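Local coordinates for putative isocitrate dehydrogenase, NAD-dependent (Methylococcus capsulatus, PDB 6LKY), which probably catalyses the NAD-dependent oxidative decarboxylation of isocitrate to 2-oxoglutarate, most likely with the help of magnesium, at residues K3-G13 with I58-L69; A303-V314 with Q328-V337. The protein carries 1 engineered substitution. All blocks are in the same frame, centred on the assembly; numbering follows the deposited sequence. Where two conformers were deposited one is given.

Overall arrangement
Interactions 1 and 2 illustrate how one fold uses different chemistry in different places. Both are largely buried. Interaction 1 joins two neighbouring parallel strands of the main sheet, its centre about 13 Å from that of the chain, and runs on into loops that reach a bound NAD. Interaction 2 packs two helices nearer the outside, about 22 Å from the chain centre, with polar residues at its margin. The first is laced by backbone hydrogen bonds; the second relies on apolar side chains, plus a salt bridge with a weak hydrogen bond. Their centres lie about 24 Å apart without touching, yet helices 13-26 and 278-290 pack against both and so link sheet to outer helices.

Interaction 1. Residues K3-G13 with I58-L69; sequences KITLIPGDGIG and IRANRICFKGPL. With NAD (nicotinamide-adenine-dinucleotide), chain C.
Thr-5 and Asn-61 meet with their side chains at about a right angle: ND2 of Asn-61 donates to OG1 of Thr-5 over 3.0 Å, in a bond well short of straight (134°), the hydroxyl lying out of the amide plane. Ser-57 is hydrogen-bonded to the same hydroxyl. Because chi1 of -62° sets OG1 beside the backbone N, the methyl CG2 of Thr-5 is left to press on CG1 of Ile-58, 3.6 Å away. The extended chain of Lys-3 slants past OD1 of Asn-61, and a water bridges that oxygen to NZ of Lys-3. With an alanine in place of Asn-61, the Thr-5 hydroxyl would probably lose a donor and the water its anchor on the helix.

These side chains lie on one face of the parallel strands 3-7 and 63-66, where Thr-5 and Ile-7 each bond through both N and O to segment 63-67. Ile-7 CD1 rests on SG of Cys-64 (3.7 Å) on this face. On the other, Leu-6 and Phe-65 lie side by side, CD1 of Leu-6 at the ring edge 3.7 Å from CD2; helices 13-26 and 278-290 pack on the same ring.

Beyond the strands, Asp-10 N binds Pro-68 O at 2.8 Å, and Gly-9 passes so close to that oxygen that a side chain would collide. Lys-66 curls back, its NZ on Gly-67 O, Asn-81 and Glu-260, while Leu-69 N lies 2.9 Å from the nicotinamide N7N of NAD. The backbone-bonded strands thus bring Lys-66, and the loop after them Leu-69, beside the nicotinamide amide, where both could help seat it.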
# COMPACT_ATOMS: atom_id res chain seq x y z
N LYS A 3 16.14 -33.85 0.80
CA LYS A 3 15.07 -34.06 1.76
C LYS A 3 14.48 -32.70 2.17
O LYS A 3 15.19 -31.86 2.74
CB LYS A 3 15.56 -34.81 2.99
CG LYS A 3 14.44 -35.18 3.94
CD LYS A 3 14.92 -36.08 5.06
CE LYS A 3 13.75 -36.53 5.90
NZ LYS A 3 14.20 -37.25 7.12
N ILE A 4 13.18 -32.51 1.92
CA ILE A 4 12.54 -31.20 2.00
C ILE A 4 11.26 -31.32 2.82
O ILE A 4 10.40 -32.16 2.52
CB ILE A 4 12.21 -30.66 0.60
CG1 ILE A 4 13.51 -30.33 -0.15
CG2 ILE A 4 11.24 -29.48 0.68
CD1 ILE A 4 13.29 -29.88 -1.55
N THR A 5 11.11 -30.45 3.83
CA THR A 5 9.87 -30.43 4.61
C THR A 5 8.74 -29.88 3.75
O THR A 5 8.93 -28.88 3.05
CB THR A 5 10.04 -29.60 5.88
OG1 THR A 5 11.05 -30.19 6.71
CG2 THR A 5 8.72 -29.53 6.66
N LEU A 6 7.59 -30.55 3.77
CA LEU A 6 6.47 -30.23 2.89
C LEU A 6 5.24 -29.96 3.73
O LEU A 6 4.80 -30.82 4.51
CB LEU A 6 6.20 -31.38 1.91
CG LEU A 6 5.04 -31.22 0.93
CD1 LEU A 6 5.35 -30.11 -0.06
CD2 LEU A 6 4.74 -32.53 0.19
N ILE A 7 4.66 -28.78 3.57
CA ILE A 7 3.49 -28.36 4.34
C ILE A 7 2.36 -28.03 3.37
O ILE A 7 2.37 -26.99 2.72
CB ILE A 7 3.82 -27.15 5.24
CG1 ILE A 7 4.97 -27.49 6.20
CG2 ILE A 7 2.55 -26.69 5.95
CD1 ILE A 7 5.44 -26.31 7.06
N PRO A 8 1.37 -28.92 3.25
CA PRO A 8 0.28 -28.67 2.29
C PRO A 8 -0.53 -27.42 2.59
O PRO A 8 -1.01 -26.76 1.65
CB PRO A 8 -0.57 -29.94 2.41
CG PRO A 8 0.39 -30.98 2.95
CD PRO A 8 1.24 -30.22 3.91
N GLY A 9 -0.75 -27.10 3.86
CA GLY A 9 -1.40 -25.85 4.22
C GLY A 9 -2.92 -25.90 4.21
O GLY A 9 -3.54 -26.95 4.38
N ASP A 10 -3.52 -24.72 4.00
CA ASP A 10 -4.94 -24.49 4.25
C ASP A 10 -5.65 -24.06 2.97
O ASP A 10 -5.04 -23.53 2.04
CB ASP A 10 -5.12 -23.41 5.33
CG ASP A 10 -4.58 -23.85 6.68
OD1 ASP A 10 -4.67 -25.07 6.98
OD2 ASP A 10 -4.07 -23.00 7.44
N GLY A 11 -6.97 -24.27 2.96
CA GLY A 11 -7.78 -23.79 1.85
C GLY A 11 -7.33 -24.40 0.53
O GLY A 11 -7.31 -25.63 0.37
N ILE A 12 -6.95 -23.55 -0.42
CA ILE A 12 -6.46 -24.02 -1.71
C ILE A 12 -5.06 -24.63 -1.63
O ILE A 12 -4.58 -25.18 -2.62
CB ILE A 12 -6.48 -22.89 -2.76
CG1 ILE A 12 -5.65 -21.70 -2.28
CG2 ILE A 12 -7.93 -22.48 -3.06
CD1 ILE A 12 -5.30 -20.72 -3.38
N GLY A 13 -4.41 -24.53 -0.47
CA GLY A 13 -3.06 -25.01 -0.29
C GLY A 13 -2.80 -26.42 -0.83
O GLY A 13 -1.97 -26.61 -1.72
N ILE A 58 11.83 -28.91 9.94
CA ILE A 58 12.43 -27.85 9.13
C ILE A 58 13.85 -27.57 9.59
O ILE A 58 14.75 -27.35 8.77
CB ILE A 58 11.57 -26.57 9.16
CG1 ILE A 58 10.16 -26.86 8.66
CG2 ILE A 58 12.23 -25.49 8.28
CD1 ILE A 58 9.18 -25.72 8.87
N ARG A 59 14.10 -27.58 10.90
CA ARG A 59 15.46 -27.31 11.35
C ARG A 59 16.40 -28.45 11.01
O ARG A 59 17.61 -28.22 10.87
CB ARG A 59 15.48 -27.02 12.84
CG ARG A 59 14.78 -25.73 13.14
CD ARG A 59 15.26 -25.11 14.41
NE ARG A 59 14.32 -25.36 15.49
CZ ARG A 59 13.80 -24.39 16.23
NH1 ARG A 59 14.14 -23.14 15.98
NH2 ARG A 59 12.95 -24.68 17.21
N ALA A 60 15.89 -29.67 10.88
CA ALA A 60 16.74 -30.77 10.42
C ALA A 60 17.05 -30.64 8.94
O ALA A 60 18.21 -30.74 8.53
CB ALA A 60 16.07 -32.12 10.72
N ASN A 61 16.02 -30.43 8.11
CA ASN A 61 16.20 -30.44 6.66
C ASN A 61 16.75 -29.14 6.10
O ASN A 61 17.41 -29.17 5.06
CB ASN A 61 14.87 -30.77 5.97
CG ASN A 61 14.34 -32.14 6.35
OD1 ASN A 61 15.10 -33.01 6.79
ND2 ASN A 61 13.04 -32.35 6.16
N ARG A 62 16.44 -28.00 6.71
CA ARG A 62 16.89 -26.65 6.35
C ARG A 62 16.14 -26.11 5.14
O ARG A 62 16.37 -24.95 4.77
CB ARG A 62 18.40 -26.55 6.07
CG ARG A 62 19.34 -27.01 7.18
CD ARG A 62 18.83 -26.73 8.60
NE ARG A 62 18.92 -25.32 9.03
CZ ARG A 62 18.69 -24.90 10.28
NH1 ARG A 62 18.39 -25.77 11.23
NH2 ARG A 62 18.79 -23.62 10.59
N ILE A 63 15.28 -26.89 4.49
CA ILE A 63 14.51 -26.45 3.32
C ILE A 63 13.06 -26.85 3.52
O ILE A 63 12.76 -27.97 3.95
CB ILE A 63 15.06 -27.05 2.01
CG1 ILE A 63 16.57 -26.84 1.90
CG2 ILE A 63 14.36 -26.43 0.81
CD1 ILE A 63 16.97 -25.39 1.69
N CYS A 64 12.15 -25.93 3.20
CA CYS A 64 10.73 -26.14 3.42
C CYS A 64 9.94 -25.57 2.24
O CYS A 64 10.26 -24.50 1.72
CB CYS A 64 10.27 -25.51 4.74
SG CYS A 64 8.52 -25.75 5.12
N PHE A 65 8.94 -26.33 1.82
CA PHE A 65 8.01 -25.97 0.76
C PHE A 65 6.64 -25.87 1.43
O PHE A 65 6.12 -26.88 1.93
CB PHE A 65 8.03 -27.03 -0.34
CG PHE A 65 7.46 -26.59 -1.64
CD1 PHE A 65 7.82 -25.37 -2.20
CD2 PHE A 65 6.59 -27.41 -2.33
CE1 PHE A 65 7.29 -24.98 -3.42
CE2 PHE A 65 6.06 -27.02 -3.55
CZ PHE A 65 6.41 -25.81 -4.09
N LYS A 66 6.06 -24.67 1.47
CA LYS A 66 4.94 -24.39 2.36
C LYS A 66 3.77 -23.79 1.59
O LYS A 66 3.90 -22.74 0.97
CB LYS A 66 5.37 -23.44 3.49
CG LYS A 66 4.29 -23.24 4.56
CD LYS A 66 4.50 -21.95 5.38
CE LYS A 66 4.55 -20.71 4.51
NZ LYS A 66 3.24 -20.32 3.90
N GLY A 67 2.63 -24.48 1.63
CA GLY A 67 1.40 -23.91 1.11
C GLY A 67 0.91 -22.79 2.02
O GLY A 67 1.44 -22.57 3.10
N PRO A 68 -0.11 -22.06 1.58
CA PRO A 68 -0.60 -20.93 2.38
C PRO A 68 -1.20 -21.39 3.69
O PRO A 68 -1.86 -22.43 3.76
CB PRO A 68 -1.68 -20.30 1.48
CG PRO A 68 -2.15 -21.47 0.61
CD PRO A 68 -0.87 -22.23 0.33
N LEU A 69 -0.96 -20.61 4.75
CA LEU A 69 -1.46 -20.93 6.07
C LEU A 69 -2.45 -19.86 6.51
O LEU A 69 -2.15 -18.67 6.44
CB LEU A 69 -0.31 -21.06 7.07
CG LEU A 69 0.64 -22.22 6.73
CD1 LEU A 69 1.76 -22.37 7.77
CD2 LEU A 69 -0.15 -23.52 6.62
PA NAD C . -6.00 -14.45 -0.21
O1A NAD C . -6.23 -15.81 0.43
O2A NAD C . -4.65 -14.39 -0.86
O5B NAD C . -7.19 -14.14 -1.22
C5B NAD C . -7.22 -12.86 -1.86
C4B NAD C . -7.94 -13.00 -3.19
O4B NAD C . -7.02 -13.63 -4.10
C3B NAD C . -9.16 -13.90 -3.03
O3B NAD C . -10.25 -13.39 -3.78
C2B NAD C . -8.69 -15.23 -3.59
O2B NAD C . -9.73 -16.04 -4.15
C1B NAD C . -7.61 -14.84 -4.59
N9A NAD C . -6.70 -15.97 -4.59
C8A NAD C . -5.41 -15.87 -3.89
N7A NAD C . -4.80 -17.13 -4.37
C5A NAD C . -4.99 -17.05 -5.82
C6A NAD C . -5.08 -18.43 -6.44
N6A NAD C . -3.74 -19.04 -6.44
N1A NAD C . -5.55 -18.26 -7.82
C2A NAD C . -6.90 -17.68 -7.94
N3A NAD C . -7.39 -17.17 -6.65
C4A NAD C . -6.35 -16.41 -5.95
O3 NAD C . -6.01 -13.29 0.90
PN NAD C . -7.07 -13.11 2.08
O1N NAD C . -8.46 -13.55 1.72
O2N NAD C . -7.01 -11.64 2.45
O5D NAD C . -6.55 -14.02 3.30
C5D NAD C . -6.99 -15.38 3.44
C4D NAD C . -6.13 -16.08 4.48
O4D NAD C . -4.81 -16.36 3.96
C3D NAD C . -5.95 -15.22 5.73
O3D NAD C . -6.18 -16.06 6.86
C2D NAD C . -4.49 -14.80 5.67
O2D NAD C . -3.88 -14.63 6.95
C1D NAD C . -3.83 -15.96 4.94
N1N NAD C . -2.52 -15.50 4.41
C2N NAD C . -1.62 -16.59 4.05
C3N NAD C . -0.29 -15.94 3.75
C7N NAD C . 0.89 -16.92 3.79
O7N NAD C . 1.86 -16.62 2.80
N7N NAD C . 0.44 -18.31 3.74
C4N NAD C . -0.31 -15.03 2.53
C5N NAD C . -1.48 -14.08 2.54
C6N NAD C . -2.71 -14.47 3.38
O HOH W 1 14.83 -35.18 8.68

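Interaction 2. Residues A303-V314 with Q328-V337; sequences AVREVIEDGRSV and QMAEAIVERV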
# COMPACT_ATOMS: atom_id res chain seq x y z
N ALA A 303 8.21 -23.63 -18.88
CA ALA A 303 6.96 -24.36 -19.09
C ALA A 303 5.76 -23.53 -18.65
O ALA A 303 4.72 -23.48 -19.34
CB ALA A 303 7.01 -25.69 -18.35
N VAL A 304 5.86 -22.89 -17.47
CA VAL A 304 4.77 -22.03 -17.00
C VAL A 304 4.50 -20.91 -18.00
O VAL A 304 3.35 -20.61 -18.35
CB VAL A 304 5.09 -21.46 -15.61
CG1 VAL A 304 4.09 -20.35 -15.26
CG2 VAL A 304 5.11 -22.56 -14.57
N ARG A 305 5.56 -20.24 -18.44
CA ARG A 305 5.39 -19.13 -19.37
C ARG A 305 4.76 -19.60 -20.68
O ARG A 305 3.86 -18.93 -21.22
CB ARG A 305 6.73 -18.44 -19.60
CG ARG A 305 7.17 -17.67 -18.38
CD ARG A 305 8.55 -17.07 -18.50
NE ARG A 305 8.86 -16.26 -17.33
CZ ARG A 305 8.42 -15.02 -17.13
NH1 ARG A 305 7.66 -14.41 -18.04
NH2 ARG A 305 8.75 -14.38 -16.02
N GLU A 306 5.19 -20.75 -21.20
CA GLU A 306 4.60 -21.27 -22.43
C GLU A 306 3.11 -21.55 -22.25
O GLU A 306 2.29 -21.21 -23.12
CB GLU A 306 5.33 -22.54 -22.88
CG GLU A 306 6.69 -22.26 -23.55
CD GLU A 306 7.61 -23.48 -23.55
OE1 GLU A 306 7.18 -24.55 -23.07
OE2 GLU A 306 8.77 -23.35 -24.01
N VAL A 307 2.73 -22.16 -21.12
CA VAL A 307 1.32 -22.48 -20.92
C VAL A 307 0.48 -21.21 -20.79
O VAL A 307 -0.64 -21.14 -21.32
CB VAL A 307 1.15 -23.41 -19.70
CG1 VAL A 307 -0.33 -23.54 -19.34
CG2 VAL A 307 1.76 -24.77 -19.98
N ILE A 308 1.00 -20.19 -20.10
CA ILE A 308 0.21 -18.97 -19.92
C ILE A 308 0.12 -18.20 -21.23
O ILE A 308 -0.94 -17.65 -21.58
CB ILE A 308 0.80 -18.11 -18.79
CG1 ILE A 308 0.59 -18.78 -17.43
CG2 ILE A 308 0.21 -16.70 -18.84
CD1 ILE A 308 1.38 -18.15 -16.30
N GLU A 309 1.22 -18.14 -21.98
CA GLU A 309 1.21 -17.48 -23.29
C GLU A 309 0.24 -18.16 -24.24
O GLU A 309 -0.51 -17.49 -24.96
CB GLU A 309 2.64 -17.47 -23.86
CG GLU A 309 2.93 -16.38 -24.89
CD GLU A 309 2.44 -16.72 -26.30
OE1 GLU A 309 2.64 -17.88 -26.74
OE2 GLU A 309 1.86 -15.83 -26.97
N ASP A 310 0.23 -19.50 -24.25
CA ASP A 310 -0.73 -20.23 -25.09
C ASP A 310 -2.16 -19.86 -24.74
O ASP A 310 -2.97 -19.54 -25.62
CB ASP A 310 -0.51 -21.73 -24.96
CG ASP A 310 -1.47 -22.54 -25.81
OD1 ASP A 310 -2.62 -22.76 -25.37
OD2 ASP A 310 -1.09 -22.95 -26.92
N GLY A 311 -2.51 -19.91 -23.45
CA GLY A 311 -3.79 -19.42 -22.98
C GLY A 311 -4.96 -20.37 -23.09
O GLY A 311 -6.09 -19.96 -22.82
N ARG A 312 -4.74 -21.63 -23.44
CA ARG A 312 -5.88 -22.53 -23.62
C ARG A 312 -6.16 -23.40 -22.40
O ARG A 312 -7.33 -23.72 -22.14
CB ARG A 312 -5.67 -23.43 -24.84
CG ARG A 312 -6.02 -22.75 -26.16
CD ARG A 312 -5.72 -23.65 -27.34
NE ARG A 312 -4.31 -24.02 -27.40
CZ ARG A 312 -3.84 -25.06 -28.07
NH1 ARG A 312 -4.68 -25.86 -28.73
NH2 ARG A 312 -2.54 -25.32 -28.07
N SER A 313 -5.14 -23.78 -21.64
CA SER A 313 -5.36 -24.48 -20.38
C SER A 313 -4.95 -23.62 -19.19
O SER A 313 -4.01 -23.97 -18.47
CB SER A 313 -4.58 -25.80 -20.37
OG SER A 313 -4.93 -26.62 -21.48
N VAL A 314 -5.62 -22.49 -18.98
CA VAL A 314 -5.31 -21.64 -17.83
C VAL A 314 -6.56 -21.49 -16.97
O VAL A 314 -7.69 -21.62 -17.44
CB VAL A 314 -4.73 -20.27 -18.23
CG1 VAL A 314 -3.38 -20.42 -18.92
CG2 VAL A 314 -5.71 -19.49 -19.09
N GLN A 328 -6.04 -29.49 -14.71
CA GLN A 328 -5.65 -29.06 -16.07
C GLN A 328 -4.34 -28.36 -16.15
O GLN A 328 -3.42 -28.79 -16.86
CB GLN A 328 -6.60 -28.04 -16.71
CG GLN A 328 -6.87 -28.03 -18.30
CD GLN A 328 -7.96 -28.75 -19.02
OE1 GLN A 328 -9.12 -28.63 -18.70
NE2 GLN A 328 -7.57 -29.25 -20.20
N MET A 329 -4.33 -27.16 -15.60
CA MET A 329 -3.22 -26.26 -15.79
C MET A 329 -1.94 -26.92 -15.32
O MET A 329 -0.90 -26.82 -15.98
CB MET A 329 -3.49 -24.95 -15.06
CG MET A 329 -2.46 -23.92 -15.36
SD MET A 329 -2.86 -22.29 -14.74
CE MET A 329 -1.47 -21.40 -15.42
N ALA A 330 -2.03 -27.68 -14.21
CA ALA A 330 -0.86 -28.41 -13.74
C ALA A 330 -0.41 -29.45 -14.79
O ALA A 330 0.79 -29.60 -15.03
CB ALA A 330 -1.16 -29.08 -12.39
N GLU A 331 -1.35 -30.19 -15.40
CA GLU A 331 -0.96 -31.20 -16.40
C GLU A 331 -0.34 -30.56 -17.61
O GLU A 331 0.67 -31.05 -18.11
CB GLU A 331 -2.13 -32.08 -16.82
CG GLU A 331 -2.02 -33.54 -16.35
CD GLU A 331 -0.71 -34.18 -16.88
OE1 GLU A 331 0.06 -34.71 -16.03
OE2 GLU A 331 -0.32 -34.05 -18.12
N ALA A 332 -0.91 -29.42 -18.07
CA ALA A 332 -0.31 -28.67 -19.18
C ALA A 332 1.13 -28.27 -18.86
O ALA A 332 2.04 -28.43 -19.69
CB ALA A 332 -1.14 -27.43 -19.50
N ILE A 333 1.36 -27.79 -17.64
CA ILE A 333 2.70 -27.39 -17.27
C ILE A 333 3.62 -28.61 -17.20
O ILE A 333 4.78 -28.52 -17.60
CB ILE A 333 2.70 -26.58 -15.96
CG1 ILE A 333 1.95 -25.26 -16.14
CG2 ILE A 333 4.14 -26.24 -15.52
CD1 ILE A 333 1.55 -24.59 -14.83
N VAL A 334 3.13 -29.74 -16.68
CA VAL A 334 3.95 -30.95 -16.61
C VAL A 334 4.37 -31.38 -18.02
O VAL A 334 5.56 -31.64 -18.29
CB VAL A 334 3.17 -32.07 -15.89
CG1 VAL A 334 3.75 -33.44 -16.20
CG2 VAL A 334 3.12 -31.83 -14.38
N GLU A 335 3.41 -31.37 -18.94
CA GLU A 335 3.70 -31.77 -20.31
C GLU A 335 4.74 -30.85 -20.95
O GLU A 335 5.62 -31.32 -21.68
CB GLU A 335 2.40 -31.77 -21.12
CG GLU A 335 1.43 -32.92 -20.76
CD GLU A 335 0.01 -32.69 -21.24
OE1 GLU A 335 -0.89 -33.48 -20.85
OE2 GLU A 335 -0.22 -31.73 -22.01
N ARG A 336 4.64 -29.53 -20.68
CA ARG A 336 5.62 -28.58 -21.23
C ARG A 336 6.99 -28.69 -20.56
O ARG A 336 8.02 -28.62 -21.24
CB ARG A 336 5.11 -27.15 -21.07
CG ARG A 336 3.89 -26.85 -21.87
CD ARG A 336 4.24 -26.25 -23.21
NE ARG A 336 4.47 -27.28 -24.22
CZ ARG A 336 5.09 -27.07 -25.37
NH1 ARG A 336 5.58 -25.87 -25.66
NH2 ARG A 336 5.23 -28.06 -26.24
N VAL A 337 7.02 -28.92 -19.24
CA VAL A 337 8.29 -29.13 -18.55
C VAL A 337 9.01 -30.24 -19.24
O VAL A 337 10.24 -30.34 -19.24
CB VAL A 337 8.06 -29.52 -17.07
CG1 VAL A 337 9.33 -30.19 -16.47
CG2 VAL A 337 7.67 -28.34 -16.22
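Helix 303-310 and helix 328-337 cross at 124°, their axes 8.5 Å apart at the closest, and at one end Ala-303 comes up against Arg-336 and Val-337. The small CB of Ala-303 is wedged there, 3.4 Å from the backbone N of Val-337 and tight against CG2 of the same residue. Val-307 carries the middle: with CG1 anti to the backbone N (chi1 170°), CG2 is left beside that nitrogen and reaches across to CG of Arg-336 at 3.5 Å and to CB of Ala-332 at 4.0 Å. Ile-333 divides its branches, CG1 meeting Val-307 and CG2 meeting Val-304 CG2 at 3.9 Å.

At the margin Arg-336 bends back and crosses Glu-306 at about a right angle. NH1 of Arg-336 and OE1 of Glu-306, 3.3 Å apart, form a salt bridge whose hydrogen bond is long and weak. The carboxylate and guanidinium planes are turned 52° from one another. Past the helix end, Ser-313 sets its CB against Ala-332 and Gln-328, and its carbonyl O lies 3.5 Å from CG of Met-329. The fully extended Met-329 sets CE against both Ile-308 CG1 and Val-314 CG1.

Helix 278-290 packs against one side of this pair, touched by Val-304, Met-329 and Ile-333, while Ile-333 and Val-334 also meet Val-23 of helix 13-26. The crossing therefore forms an outer helical layer resting on two helices that pack against the main sheet through strands 2-7 and 63-66.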